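Local coordinates for sensor histidine kinase CusS (Escherichia coli, PDB 5KU5), which senses copper and silver ions in the periplasm and responds by phosphorylating its partner regulator CusR, this chain being the periplasmic sensor domain, at residues G86-L91 / R112-P117; V49-A54 / Y62-A67; N12-I17 / L130-S135. All blocks are in the same frame, centred on the assembly; numbering follows the deposited sequence.

Contact 1: residues G86-L91 / R112-P117; sequences GEVYLL and RMINLP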
ATOM      1  N   GLY A  86     -20.029   7.358   6.537  1.00 34.20           N
ATOM      2  CA  GLY A  86     -19.441   8.114   5.440  1.00 33.78           C
ATOM      3  C   GLY A  86     -19.996   7.723   4.085  1.00 33.62           C
ATOM      4  O   GLY A  86     -21.035   7.065   3.989  1.00 33.35           O
ATOM      5  N   GLU A  87     -19.283   8.139   3.043  1.00 33.24           N
ATOM      6  CA  GLU A  87     -19.744   8.043   1.665  1.00 33.22           C
ATOM      7  C   GLU A  87     -18.791   7.163   0.836  1.00 31.41           C
ATOM      8  O   GLU A  87     -17.969   7.661   0.071  1.00 31.02           O
ATOM      9  CB  GLU A  87     -19.861   9.463   1.095  1.00 35.15           C
ATOM     10  CG  GLU A  87     -20.855   9.607  -0.043  1.00 37.28           C
ATOM     11  CD  GLU A  87     -20.684  10.907  -0.813  1.00 38.40           C
ATOM     12  OE1 GLU A  87     -20.309  11.928  -0.194  1.00 40.08           O
ATOM     13  OE2 GLU A  87     -20.929  10.910  -2.037  1.00 38.94           O
ATOM     14  N   VAL A  88     -18.913   5.847   1.021  1.00 29.82           N
ATOM     15  CA  VAL A  88     -18.115   4.847   0.300  1.00 28.68           C
ATOM     16  C   VAL A  88     -19.012   4.135  -0.707  1.00 28.59           C
ATOM     17  O   VAL A  88     -20.112   3.709  -0.361  1.00 27.74           O
ATOM     18  CB  VAL A  88     -17.504   3.794   1.254  1.00 28.07           C
ATOM     19  CG1 VAL A  88     -16.619   2.814   0.487  1.00 27.85           C
ATOM     20  CG2 VAL A  88     -16.723   4.470   2.372  1.00 27.88           C
ATOM     21  N   TYR A  89     -18.530   3.998  -1.942  1.00 28.80           N
ATOM     22  CA  TYR A  89     -19.298   3.369  -3.017  1.00 29.34           C
ATOM     23  C   TYR A  89     -18.648   2.101  -3.538  1.00 28.44           C
ATOM     24  O   TYR A  89     -17.447   1.894  -3.376  1.00 27.53           O
ATOM     25  CB  TYR A  89     -19.487   4.347  -4.170  1.00 30.19           C
ATOM     26  CG  TYR A  89     -20.314   5.544  -3.783  1.00 31.23           C
ATOM     27  CD1 TYR A  89     -21.706   5.467  -3.731  1.00 32.05           C
ATOM     28  CD2 TYR A  89     -19.710   6.749  -3.451  1.00 31.98           C
ATOM     29  CE1 TYR A  89     -22.472   6.564  -3.367  1.00 32.59           C
ATOM     30  CE2 TYR A  89     -20.466   7.851  -3.091  1.00 32.80           C
ATOM     31  CZ  TYR A  89     -21.846   7.752  -3.047  1.00 32.89           C
ATOM     32  OH  TYR A  89     -22.600   8.838  -2.686  1.00 35.47           O
ATOM     33  N   LEU A  90     -19.471   1.266  -4.166  1.00 27.78           N
ATOM     34  CA  LEU A  90     -19.025   0.064  -4.846  1.00 27.25           C
ATOM     35  C   LEU A  90     -19.195   0.255  -6.351  1.00 27.26           C
ATOM     36  O   LEU A  90     -20.288   0.584  -6.814  1.00 26.97           O
ATOM     37  CB  LEU A  90     -19.832  -1.144  -4.371  1.00 27.33           C
ATOM     38  CG  LEU A  90     -19.657  -1.505  -2.892  1.00 27.44           C
ATOM     39  CD1 LEU A  90     -20.702  -2.519  -2.458  1.00 27.78           C
ATOM     40  CD2 LEU A  90     -18.256  -2.032  -2.610  1.00 27.33           C
ATOM     41  N   LEU A  91     -18.105   0.075  -7.097  1.00 27.19           N
ATOM     42  CA  LEU A  91     -18.134   0.056  -8.557  1.00 27.60           C
ATOM     43  C   LEU A  91     -17.884  -1.366  -9.042  1.00 28.17           C
ATOM     44  O   LEU A  91     -16.994  -2.050  -8.524  1.00 28.72           O
ATOM     45  CB  LEU A  91     -17.056   0.978  -9.132  1.00 27.62           C
ATOM     46  CG  LEU A  91     -16.949   2.408  -8.603  1.00 27.87           C
ATOM     47  CD1 LEU A  91     -15.762   3.100  -9.251  1.00 27.88           C
ATOM     48  CD2 LEU A  91     -18.226   3.195  -8.853  1.00 28.07           C
ATOM     49  N   ARG A 112     -13.812  -0.253  -4.343  1.00 23.85           N
ATOM     50  CA  ARG A 112     -14.376   0.612  -3.309  1.00 23.86           C
ATOM     51  C   ARG A 112     -13.912   2.017  -3.640  1.00 24.11           C
ATOM     52  O   ARG A 112     -12.702   2.250  -3.771  1.00 23.36           O
ATOM     53  CB  ARG A 112     -13.911   0.216  -1.903  1.00 24.17           C
ATOM     54  CG  ARG A 112     -14.927  -0.627  -1.160  1.00 24.43           C
ATOM     55  CD  ARG A 112     -14.560  -0.875   0.293  1.00 24.66           C
ATOM     56  NE  ARG A 112     -15.593  -1.717   0.896  1.00 24.95           N
ATOM     57  CZ  ARG A 112     -15.626  -3.050   0.885  1.00 25.03           C
ATOM     58  NH1 ARG A 112     -14.644  -3.778   0.353  1.00 25.32           N
ATOM     59  NH2 ARG A 112     -16.661  -3.668   1.444  1.00 25.50           N
ATOM     60  N   MET A 113     -14.870   2.941  -3.766  1.00 24.12           N
ATOM     61  CA  MET A 113     -14.591   4.310  -4.202  0.50 23.94           C
ATOM     62  C   MET A 113     -14.998   5.332  -3.147  1.00 24.47           C
ATOM     63  O   MET A 113     -16.044   5.195  -2.512  1.00 24.38           O
ATOM     64  CB  MET A 113     -15.320   4.609  -5.518  0.50 23.41           C
ATOM     65  CG  MET A 113     -15.013   5.977  -6.119  0.50 22.89           C
ATOM     66  SD  MET A 113     -16.099   7.303  -5.542  0.50 22.26           S
ATOM     67  CE  MET A 113     -17.631   6.868  -6.360  0.50 22.30           C
ATOM     68  N   ILE A 114     -14.159   6.354  -2.981  1.00 24.67           N
ATOM     69  CA  ILE A 114     -14.478   7.544  -2.200  1.00 25.08           C
ATOM     70  C   ILE A 114     -14.074   8.760  -3.023  1.00 25.72           C
ATOM     71  O   ILE A 114     -13.344   8.634  -4.013  1.00 25.70           O
ATOM     72  CB  ILE A 114     -13.759   7.581  -0.831  1.00 25.30           C
ATOM     73  CG1 ILE A 114     -12.233   7.483  -0.982  1.00 25.30           C
ATOM     74  CG2 ILE A 114     -14.274   6.460   0.063  1.00 25.55           C
ATOM     75  CD1 ILE A 114     -11.481   7.983   0.232  1.00 25.58           C
ATOM     76  N   ASN A 115     -14.550   9.930  -2.614  1.00 26.65           N
ATOM     77  CA  ASN A 115     -14.122  11.191  -3.214  1.00 27.32           C
ATOM     78  C   ASN A 115     -14.028  12.299  -2.175  1.00 27.44           C
ATOM     79  O   ASN A 115     -14.697  12.242  -1.145  1.00 27.00           O
ATOM     80  CB  ASN A 115     -15.069  11.600  -4.345  1.00 27.69           C
ATOM     81  CG  ASN A 115     -16.499  11.787  -3.872  1.00 28.05           C
ATOM     82  OD1 ASN A 115     -16.891  12.884  -3.482  1.00 28.78           O
ATOM     83  ND2 ASN A 115     -17.275  10.709  -3.876  1.00 28.52           N
ATOM     84  N   LEU A 116     -13.195  13.300  -2.458  1.00 28.17           N
ATOM     85  CA  LEU A 116     -13.025  14.454  -1.574  1.00 28.83           C
ATOM     86  C   LEU A 116     -12.585  15.700  -2.348  1.00 29.33           C
ATOM     87  O   LEU A 116     -11.949  15.576  -3.403  1.00 29.38           O
ATOM     88  CB  LEU A 116     -12.008  14.152  -0.465  1.00 29.06           C
ATOM     89  CG  LEU A 116     -10.528  13.957  -0.837  1.00 29.30           C
ATOM     90  CD1 LEU A 116      -9.628  14.262   0.353  1.00 29.57           C
ATOM     91  CD2 LEU A 116     -10.259  12.556  -1.371  1.00 29.42           C
ATOM     92  N   PRO A 117     -12.910  16.905  -1.825  1.00 29.55           N
ATOM     93  CA  PRO A 117     -12.351  18.120  -2.420  1.00 29.30           C
ATOM     94  C   PRO A 117     -10.848  18.202  -2.162  1.00 29.45           C
ATOM     95  O   PRO A 117     -10.388  17.788  -1.096  1.00 29.75           O
ATOM     96  CB  PRO A 117     -13.091  19.258  -1.691  1.00 29.47           C
ATOM     97  CG  PRO A 117     -14.240  18.614  -0.990  1.00 29.60           C
ATOM     98  CD  PRO A 117     -13.788  17.223  -0.683  1.00 29.58           C
TER
HETATM   99  O   HOH W   1     -16.273   9.883  -0.325  1.00 31.22           O

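Contact 2: residues V49-A54 / Y62-A67; sequences VLISLA and YHSPGA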
ATOM      1  N   VAL A  49      -4.916   0.563  -7.620  1.00 23.74           N
ATOM      2  CA  VAL A  49      -5.657   1.796  -7.363  1.00 23.54           C
ATOM      3  C   VAL A  49      -5.830   2.580  -8.665  1.00 23.63           C
ATOM      4  O   VAL A  49      -4.886   2.718  -9.445  1.00 23.58           O
ATOM      5  CB  VAL A  49      -4.945   2.679  -6.307  1.00 23.54           C
ATOM      6  CG1 VAL A  49      -5.614   4.046  -6.167  1.00 23.59           C
ATOM      7  CG2 VAL A  49      -4.914   1.971  -4.962  1.00 23.66           C
ATOM      8  N   LEU A  50      -7.046   3.073  -8.891  1.00 23.75           N
ATOM      9  CA  LEU A  50      -7.335   4.010  -9.974  1.00 24.07           C
ATOM     10  C   LEU A  50      -7.798   5.312  -9.349  1.00 24.49           C
ATOM     11  O   LEU A  50      -8.482   5.300  -8.319  1.00 24.12           O
ATOM     12  CB  LEU A  50      -8.437   3.472 -10.883  1.00 23.94           C
ATOM     13  CG  LEU A  50      -8.118   2.204 -11.672  1.00 24.02           C
ATOM     14  CD1 LEU A  50      -9.382   1.694 -12.343  1.00 24.15           C
ATOM     15  CD2 LEU A  50      -7.017   2.448 -12.695  1.00 23.82           C
ATOM     16  N   ILE A  51      -7.409   6.432  -9.956  1.00 24.63           N
ATOM     17  CA  ILE A  51      -7.880   7.738  -9.510  1.00 25.42           C
ATOM     18  C   ILE A  51      -8.379   8.568 -10.688  1.00 25.89           C
ATOM     19  O   ILE A  51      -8.005   8.326 -11.839  1.00 25.42           O
ATOM     20  CB  ILE A  51      -6.809   8.509  -8.684  1.00 25.89           C
ATOM     21  CG1 ILE A  51      -5.709   9.112  -9.571  1.00 26.26           C
ATOM     22  CG2 ILE A  51      -6.199   7.617  -7.607  1.00 25.85           C
ATOM     23  CD1 ILE A  51      -5.892  10.587  -9.873  1.00 26.55           C
ATOM     24  N   SER A  52      -9.234   9.538 -10.378  1.00 26.16           N
ATOM     25  CA  SER A  52      -9.688  10.528 -11.344  1.00 26.49           C
ATOM     26  C   SER A  52      -9.798  11.883 -10.657  1.00 26.79           C
ATOM     27  O   SER A  52     -10.359  11.983  -9.564  1.00 26.75           O
ATOM     28  CB  SER A  52     -11.040  10.135 -11.926  1.00 26.73           C
ATOM     29  OG  SER A  52     -11.452  11.077 -12.907  1.00 27.03           O
ATOM     30  N   LEU A  53      -9.259  12.911 -11.307  1.00 27.14           N
ATOM     31  CA  LEU A  53      -9.274  14.267 -10.788  1.00 27.60           C
ATOM     32  C   LEU A  53     -10.186  15.115 -11.668  1.00 28.40           C
ATOM     33  O   LEU A  53      -9.946  15.249 -12.872  1.00 28.23           O
ATOM     34  CB  LEU A  53      -7.853  14.834 -10.769  1.00 27.46           C
ATOM     35  CG  LEU A  53      -7.630  16.111  -9.953  1.00 27.38           C
ATOM     36  CD1 LEU A  53      -7.794  15.843  -8.463  1.00 27.16           C
ATOM     37  CD2 LEU A  53      -6.253  16.689 -10.245  1.00 27.50           C
ATOM     38  N   ALA A  54     -11.242  15.657 -11.062  1.00 29.26           N
ATOM     39  CA  ALA A  54     -12.198  16.521 -11.750  1.00 30.43           C
ATOM     40  C   ALA A  54     -11.915  17.977 -11.406  1.00 32.07           C
ATOM     41  O   ALA A  54     -11.469  18.278 -10.296  1.00 31.66           O
ATOM     42  CB  ALA A  54     -13.619  16.153 -11.353  1.00 30.49           C
ATOM     43  N   TYR A  62      -7.487  14.754 -15.061  1.00 32.95           N
ATOM     44  CA  TYR A  62      -6.578  13.613 -15.131  1.00 32.15           C
ATOM     45  C   TYR A  62      -7.261  12.346 -14.622  1.00 31.51           C
ATOM     46  O   TYR A  62      -8.098  12.406 -13.721  1.00 31.92           O
ATOM     47  CB  TYR A  62      -5.310  13.898 -14.316  1.00 32.18           C
ATOM     48  CG  TYR A  62      -4.385  12.706 -14.183  1.00 32.31           C
ATOM     49  CD1 TYR A  62      -3.471  12.388 -15.189  1.00 32.55           C
ATOM     50  CD2 TYR A  62      -4.441  11.879 -13.059  1.00 32.52           C
ATOM     51  CE1 TYR A  62      -2.632  11.287 -15.073  1.00 32.78           C
ATOM     52  CE2 TYR A  62      -3.608  10.776 -12.935  1.00 32.75           C
ATOM     53  CZ  TYR A  62      -2.706  10.485 -13.942  1.00 32.92           C
ATOM     54  OH  TYR A  62      -1.882   9.391 -13.812  1.00 34.11           O
ATOM     55  N   HIS A  63      -6.905  11.209 -15.218  1.00 30.44           N
ATOM     56  CA  HIS A  63      -7.258   9.895 -14.683  1.00 30.15           C
ATOM     57  C   HIS A  63      -6.153   8.880 -14.984  1.00 29.83           C
ATOM     58  O   HIS A  63      -5.318   9.108 -15.860  1.00 29.63           O
ATOM     59  CB  HIS A  63      -8.616   9.423 -15.222  1.00 30.14           C
ATOM     60  CG  HIS A  63      -8.634   9.167 -16.698  1.00 29.92           C
ATOM     61  ND1 HIS A  63      -8.390   7.923 -17.239  1.00 30.18           N
ATOM     62  CD2 HIS A  63      -8.878   9.992 -17.744  1.00 29.79           C
ATOM     63  CE1 HIS A  63      -8.478   7.993 -18.556  1.00 29.90           C
ATOM     64  NE2 HIS A  63      -8.771   9.238 -18.887  1.00 29.95           N
ATOM     65  N   SER A  64      -6.151   7.769 -14.246  1.00 29.93           N
ATOM     66  CA  SER A  64      -5.106   6.745 -14.364  1.00 30.12           C
ATOM     67  C   SER A  64      -5.112   6.082 -15.749  1.00 30.27           C
ATOM     68  O   SER A  64      -6.179   5.893 -16.332  1.00 29.38           O
ATOM     69  CB  SER A  64      -5.270   5.675 -13.281  1.00 30.03           C
ATOM     70  OG  SER A  64      -5.184   6.243 -11.986  1.00 29.69           O
ATOM     71  N   PRO A  65      -3.921   5.721 -16.271  1.00 30.95           N
ATOM     72  CA  PRO A  65      -3.801   5.242 -17.649  1.00 31.09           C
ATOM     73  C   PRO A  65      -4.221   3.782 -17.882  1.00 30.94           C
ATOM     74  O   PRO A  65      -4.573   3.430 -19.008  1.00 31.46           O
ATOM     75  CB  PRO A  65      -2.306   5.403 -17.926  1.00 31.34           C
ATOM     76  CG  PRO A  65      -1.675   5.114 -16.608  1.00 31.46           C
ATOM     77  CD  PRO A  65      -2.618   5.679 -15.575  1.00 31.60           C
ATOM     78  N   GLY A  66      -4.183   2.949 -16.844  1.00 30.68           N
ATOM     79  CA  GLY A  66      -4.488   1.522 -16.988  1.00 30.27           C
ATOM     80  C   GLY A  66      -5.934   1.155 -17.295  1.00 29.74           C
ATOM     81  O   GLY A  66      -6.206   0.017 -17.680  1.00 30.67           O
ATOM     82  N   ALA A  67      -6.861   2.100 -17.118  1.00 28.93           N
ATOM     83  CA  ALA A  67      -8.288   1.846 -17.318  1.00 28.30           C
ATOM     84  C   ALA A  67      -9.015   3.081 -17.849  1.00 27.87           C
ATOM     85  O   ALA A  67      -8.433   4.167 -17.912  1.00 27.84           O
ATOM     86  CB  ALA A  67      -8.914   1.407 -16.001  1.00 28.13           C
TER

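Contact 3: residues N12-I17 / L130-S135; sequences NDLKEI and LYIALS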
ATOM      1  N   ASN A  12      -9.017   2.088   5.574  1.00 26.08           N
ATOM      2  CA  ASN A  12      -7.706   2.482   6.087  1.00 26.93           C
ATOM      3  C   ASN A  12      -6.690   2.770   4.972  1.00 26.39           C
ATOM      4  O   ASN A  12      -5.968   3.768   5.032  1.00 26.10           O
ATOM      5  CB  ASN A  12      -7.168   1.408   7.038  1.00 28.12           C
ATOM      6  CG  ASN A  12      -5.836   1.787   7.661  1.00 29.38           C
ATOM      7  OD1 ASN A  12      -4.853   1.055   7.537  1.00 31.08           O
ATOM      8  ND2 ASN A  12      -5.795   2.939   8.325  1.00 30.01           N
ATOM      9  N   ASP A  13      -6.633   1.893   3.968  1.00 26.22           N
ATOM     10  CA  ASP A  13      -5.789   2.118   2.783  1.00 26.23           C
ATOM     11  C   ASP A  13      -6.207   3.386   2.034  1.00 25.48           C
ATOM     12  O   ASP A  13      -5.357   4.189   1.648  1.00 25.48           O
ATOM     13  CB  ASP A  13      -5.835   0.917   1.823  1.00 27.11           C
ATOM     14  CG  ASP A  13      -5.171  -0.336   2.396  1.00 28.32           C
ATOM     15  OD1 ASP A  13      -4.538  -0.262   3.474  1.00 29.26           O
ATOM     16  OD2 ASP A  13      -5.278  -1.406   1.754  1.00 28.87           O
ATOM     17  N   LEU A  14      -7.513   3.564   1.838  1.00 24.98           N
ATOM     18  CA  LEU A  14      -8.039   4.768   1.183  1.00 24.90           C
ATOM     19  C   LEU A  14      -7.747   6.051   1.970  1.00 25.33           C
ATOM     20  O   LEU A  14      -7.486   7.091   1.370  1.00 24.66           O
ATOM     21  CB  LEU A  14      -9.541   4.640   0.922  1.00 24.57           C
ATOM     22  CG  LEU A  14      -9.941   3.613  -0.142  1.00 24.46           C
ATOM     23  CD1 LEU A  14     -11.431   3.320  -0.057  1.00 24.18           C
ATOM     24  CD2 LEU A  14      -9.562   4.077  -1.545  1.00 24.32           C
ATOM     25  N   LYS A  15      -7.780   5.972   3.301  1.00 25.92           N
ATOM     26  CA  LYS A  15      -7.429   7.121   4.143  1.00 26.97           C
ATOM     27  C   LYS A  15      -5.988   7.577   3.886  1.00 26.98           C
ATOM     28  O   LYS A  15      -5.739   8.768   3.697  1.00 26.95           O
ATOM     29  CB  LYS A  15      -7.625   6.794   5.627  1.00 27.92           C
ATOM     30  CG  LYS A  15      -7.439   7.991   6.552  1.00 29.04           C
ATOM     31  CD  LYS A  15      -7.600   7.608   8.011  1.00 29.59           C
ATOM     32  CE  LYS A  15      -7.261   8.786   8.906  1.00 30.13           C
ATOM     33  NZ  LYS A  15      -7.429   8.446  10.344  1.00 31.06           N
ATOM     34  N   GLU A  16      -5.053   6.627   3.862  1.00 26.99           N
ATOM     35  CA  GLU A  16      -3.639   6.939   3.633  1.00 27.06           C
ATOM     36  C   GLU A  16      -3.366   7.434   2.213  1.00 26.28           C
ATOM     37  O   GLU A  16      -2.582   8.368   2.032  1.00 26.04           O
ATOM     38  CB  GLU A  16      -2.755   5.738   3.961  1.00 28.13           C
ATOM     39  CG  GLU A  16      -2.743   5.404   5.447  1.00 29.29           C
ATOM     40  CD  GLU A  16      -1.907   4.185   5.784  1.00 30.64           C
ATOM     41  OE1 GLU A  16      -1.155   3.693   4.913  1.00 32.31           O
ATOM     42  OE2 GLU A  16      -1.996   3.715   6.936  1.00 32.28           O
ATOM     43  N   ILE A  17      -4.015   6.824   1.221  1.00 25.39           N
ATOM     44  CA  ILE A  17      -3.923   7.295  -0.169  1.00 25.00           C
ATOM     45  C   ILE A  17      -4.488   8.709  -0.284  1.00 24.65           C
ATOM     46  O   ILE A  17      -3.901   9.557  -0.949  1.00 25.07           O
ATOM     47  CB  ILE A  17      -4.646   6.353  -1.164  1.00 24.83           C
ATOM     48  CG1 ILE A  17      -3.915   5.007  -1.257  1.00 24.64           C
ATOM     49  CG2 ILE A  17      -4.736   6.979  -2.559  1.00 24.69           C
ATOM     50  CD1 ILE A  17      -4.798   3.864  -1.710  1.00 24.71           C
ATOM     51  N   LEU A 130     -11.061  14.955  -6.073  1.00 25.94           N
ATOM     52  CA  LEU A 130     -10.283  13.737  -6.289  1.00 25.82           C
ATOM     53  C   LEU A 130     -11.157  12.515  -6.029  1.00 25.86           C
ATOM     54  O   LEU A 130     -11.774  12.416  -4.973  1.00 25.61           O
ATOM     55  CB  LEU A 130      -9.076  13.711  -5.347  1.00 25.94           C
ATOM     56  CG  LEU A 130      -8.175  12.473  -5.362  1.00 25.99           C
ATOM     57  CD1 LEU A 130      -7.569  12.234  -6.740  1.00 26.03           C
ATOM     58  CD2 LEU A 130      -7.091  12.620  -4.313  1.00 26.00           C
ATOM     59  N   TYR A 131     -11.201  11.598  -6.997  1.00 26.05           N
ATOM     60  CA  TYR A 131     -11.880  10.308  -6.863  1.00 26.06           C
ATOM     61  C   TYR A 131     -10.816   9.217  -6.771  1.00 25.40           C
ATOM     62  O   TYR A 131      -9.888   9.202  -7.578  1.00 25.32           O
ATOM     63  CB  TYR A 131     -12.779  10.046  -8.072  1.00 26.48           C
ATOM     64  CG  TYR A 131     -13.943  11.001  -8.193  1.00 27.19           C
ATOM     65  CD1 TYR A 131     -13.765  12.286  -8.702  1.00 27.56           C
ATOM     66  CD2 TYR A 131     -15.231  10.621  -7.806  1.00 27.45           C
ATOM     67  CE1 TYR A 131     -14.831  13.166  -8.820  1.00 27.85           C
ATOM     68  CE2 TYR A 131     -16.303  11.496  -7.916  1.00 27.60           C
ATOM     69  CZ  TYR A 131     -16.098  12.767  -8.422  1.00 28.03           C
ATOM     70  OH  TYR A 131     -17.154  13.643  -8.540  1.00 29.01           O
ATOM     71  N   ILE A 132     -10.957   8.322  -5.792  1.00 24.56           N
ATOM     72  CA  ILE A 132      -9.985   7.254  -5.525  1.00 23.64           C
ATOM     73  C   ILE A 132     -10.727   5.922  -5.509  1.00 23.13           C
ATOM     74  O   ILE A 132     -11.701   5.787  -4.778  1.00 22.83           O
ATOM     75  CB  ILE A 132      -9.298   7.429  -4.147  1.00 23.73           C
ATOM     76  CG1 ILE A 132      -8.734   8.849  -3.983  1.00 24.22           C
ATOM     77  CG2 ILE A 132      -8.188   6.392  -3.968  1.00 23.54           C
ATOM     78  CD1 ILE A 132      -8.332   9.194  -2.562  1.00 24.50           C
ATOM     79  N   ALA A 133     -10.252   4.950  -6.291  1.00 22.11           N
ATOM     80  CA  ALA A 133     -10.839   3.610  -6.350  1.00 21.65           C
ATOM     81  C   ALA A 133      -9.790   2.550  -6.000  1.00 21.53           C
ATOM     82  O   ALA A 133      -8.749   2.480  -6.646  1.00 20.88           O
ATOM     83  CB  ALA A 133     -11.408   3.352  -7.737  1.00 21.53           C
ATOM     84  N   LEU A 134     -10.079   1.733  -4.985  1.00 21.70           N
ATOM     85  CA  LEU A 134      -9.200   0.640  -4.543  1.00 21.94           C
ATOM     86  C   LEU A 134      -9.803  -0.704  -4.942  1.00 21.78           C
ATOM     87  O   LEU A 134     -10.997  -0.931  -4.748  1.00 21.84           O
ATOM     88  CB  LEU A 134      -9.014   0.685  -3.020  1.00 22.18           C
ATOM     89  CG  LEU A 134      -8.203  -0.442  -2.361  1.00 22.68           C
ATOM     90  CD1 LEU A 134      -6.753  -0.389  -2.811  1.00 22.97           C
ATOM     91  CD2 LEU A 134      -8.289  -0.359  -0.845  1.00 23.00           C
ATOM     92  N   SER A 135      -8.969  -1.597  -5.474  1.00 21.72           N
ATOM     93  CA  SER A 135      -9.421  -2.915  -5.926  1.00 21.75           C
ATOM     94  C   SER A 135      -9.899  -3.791  -4.770  1.00 21.66           C
ATOM     95  O   SER A 135      -9.205  -3.925  -3.762  1.00 21.21           O
ATOM     96  CB  SER A 135      -8.309  -3.651  -6.676  1.00 21.82           C
ATOM     97  OG  SER A 135      -8.696  -4.988  -6.955  1.00 22.13           O
TER

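Contact 1: residues G86-L91 / R112-P117
Tyr89 and Met113 form an antiparallel hydrogen-bonded pair, and their side chains lie abreast on one face of the sheet. Tyr89 N donates to Met113 O at 2.8 Å, and Met113 N returns a bond of 2.8 Å to Tyr89 O. The pair sets strand 89-91, beyond which lies strand 78-79, against strand 111-122 in the antiparallel sheet of the PDC-fold sensor domain. The methionine leaves with CG anti to the backbone N (chi1 -176°) and then bends twice, which brings its methyl back into the hollow where the tyrosine ring meets its stem: Met113 CE lies 3.6 Å from Tyr89 CD2. The sulfur makes an oblique Met-aromatic contact, Met113 SD standing 5.5 Å from the centroid of the Tyr89 ring. The methionine is modelled in two conformers, so its methyl and sulfur contacts are less certain than the backbone pair. Leu91 CD1 rests against the base of the same side chain.

On the other face the extended stem of Arg112 passes between Val88 and Leu90; Leu90 CD2 sits over one face of the guanidinium and 3.9 Å from Arg112 CG. Val88 CG2 meets Ile114 CG2 at 3.9 Å, while helix 2-25 reaches Ile114 through Leu14. Toward Glu87 direct pairing gives way to a bridging water, which donates to Glu87 O at 2.8 Å and accepts from Asn115 N at 2.9 Å. The Glu87 carboxylate takes a bond from Tyr89 OH on the anti side of OE2, which helps to fix the ring.

Backbone bonds thus set the register and apolar groups fill the hollows, while the buried arginine finds its charge partners elsewhere, in salt bridges to Asp80, just past strand 78-79, and to Asp10 of helix 2-25, so one guanidinium ties this inner strand to both.

Contact 2: residues V49-A54 / Y62-A67
Ser64 meets Ile51 with both its side chain and its backbone. Ile51 N donates to Ser64 OG at 3.0 Å in a nearly straight bond, and Ser64 N donates to Ile51 O at 3.1 Å. The serine has already left the strand, and its hydroxyl takes the place that a backbone carbonyl would fill in regular antiparallel pairing. OG stands anti to the carbonyl carbon (chi1 -60°), on the side of its own backbone N, which lets both groups grip the same residue. With an alanine here OG is gone, and the buried amide of Ile51 would probably be left without its acceptor in the hairpin. Two residues away the pairing is regular: Leu53 N reaches Tyr62 O at 2.7 Å, though the return bond from Tyr62 N to Leu53 O is weak at 3.3 Å.

Around these bonds lie the apolar groups. Ile51 CD1 comes up at the edge of the Tyr62 ring, in its plane, 3.7 Å from CD2. At the other end Leu50 spreads its two methyls, CD1 against Ala67 CB at 3.7 Å and CD2 against Ser64 CB at 3.7 Å.

A second shell holds this arrangement in place. Helix 32-44 backs Ile51 and Ser64 with Val43, Ser52 OG is bonded to Asp69, and Leu50 also touches Met96, a ligand of a bound silver ion. The hairpin is thus closed at its outgoing end by a serine hydroxyl acting as a backbone substitute. The chain then leaves the sheet, Gly66 bonding through its backbone to Met97 between two silver ligands, while the Ile51 amide keeps a polar partner.

Contact 3: residues N12-I17 / L130-S135
Ile17 and Ile132 each set CG2 anti to the backbone N, and these two methyls meet at 3.8 Å, the two side chains overlapping head to tail. Leu14, with CG anti to its carbonyl carbon (chi1 -69°) and an extended end, sends CD2 down from the helix between two residues of the strand. There it lies 3.6 Å from Ile132 CG2 and 3.7 Å from Leu134 CB, a branch wedged between neighbouring side chains of one sheet face. Leu134 sends CD2 to within 3.8 Å of Asp13 CB. The aspartate therefore contributes its aliphatic stem to the edge of this apolar patch.

The axes of segments 12-17 and 130-135 come within 9.4 Å, their directions 141° apart. Leu130, Ile132 and Leu134 point toward the helix and Ala133 away, with Ile132 and Leu134 making the contacts. A neighbouring strand extends the same layer, where Val49 packs on Ile17 and Leu134. Such a long N-terminal helix laid on an antiparallel sheet is a hallmark of the PDC sensor fold. Glu16, on the same helix, meets the second subunit, where it packs on Tyr46 and makes a weak hydrogen bond to Ser47, a silver ligand.

No hydrogen bond joins 12-17 to 130-135. The helix is held to the strand by the fit of the methyl groups of branched side chains, and its polar bonds lie along its own backbone and with partners elsewhere. The attachment is thus apolar, and probably depends on shape and exclusion of water, with the exposed Asp13 carboxylate at its border.

All three contacts draw on one antiparallel sheet of the periplasmic sensor domain. Strand 125-135, in contact 3, lies between strand 111-122 of contact 1 and strand 49-54 of contact 2 and is hydrogen-bonded to both. The centres of contacts 1 and 3 are about 8 Å apart, those of contacts 2 and 3 about 12 Å, and those of contacts 1 and 2 about 14 Å, the last pair without touching. Along the chain contact 2 closes before contact 1 opens, and contact 3 spans both by joining the first helix to a late strand. Strand 125-135 thus joins the two flanks of the sheet in one hydrogen-bonded layer, while helix 2-25 covers one face of it and also reaches the second subunit.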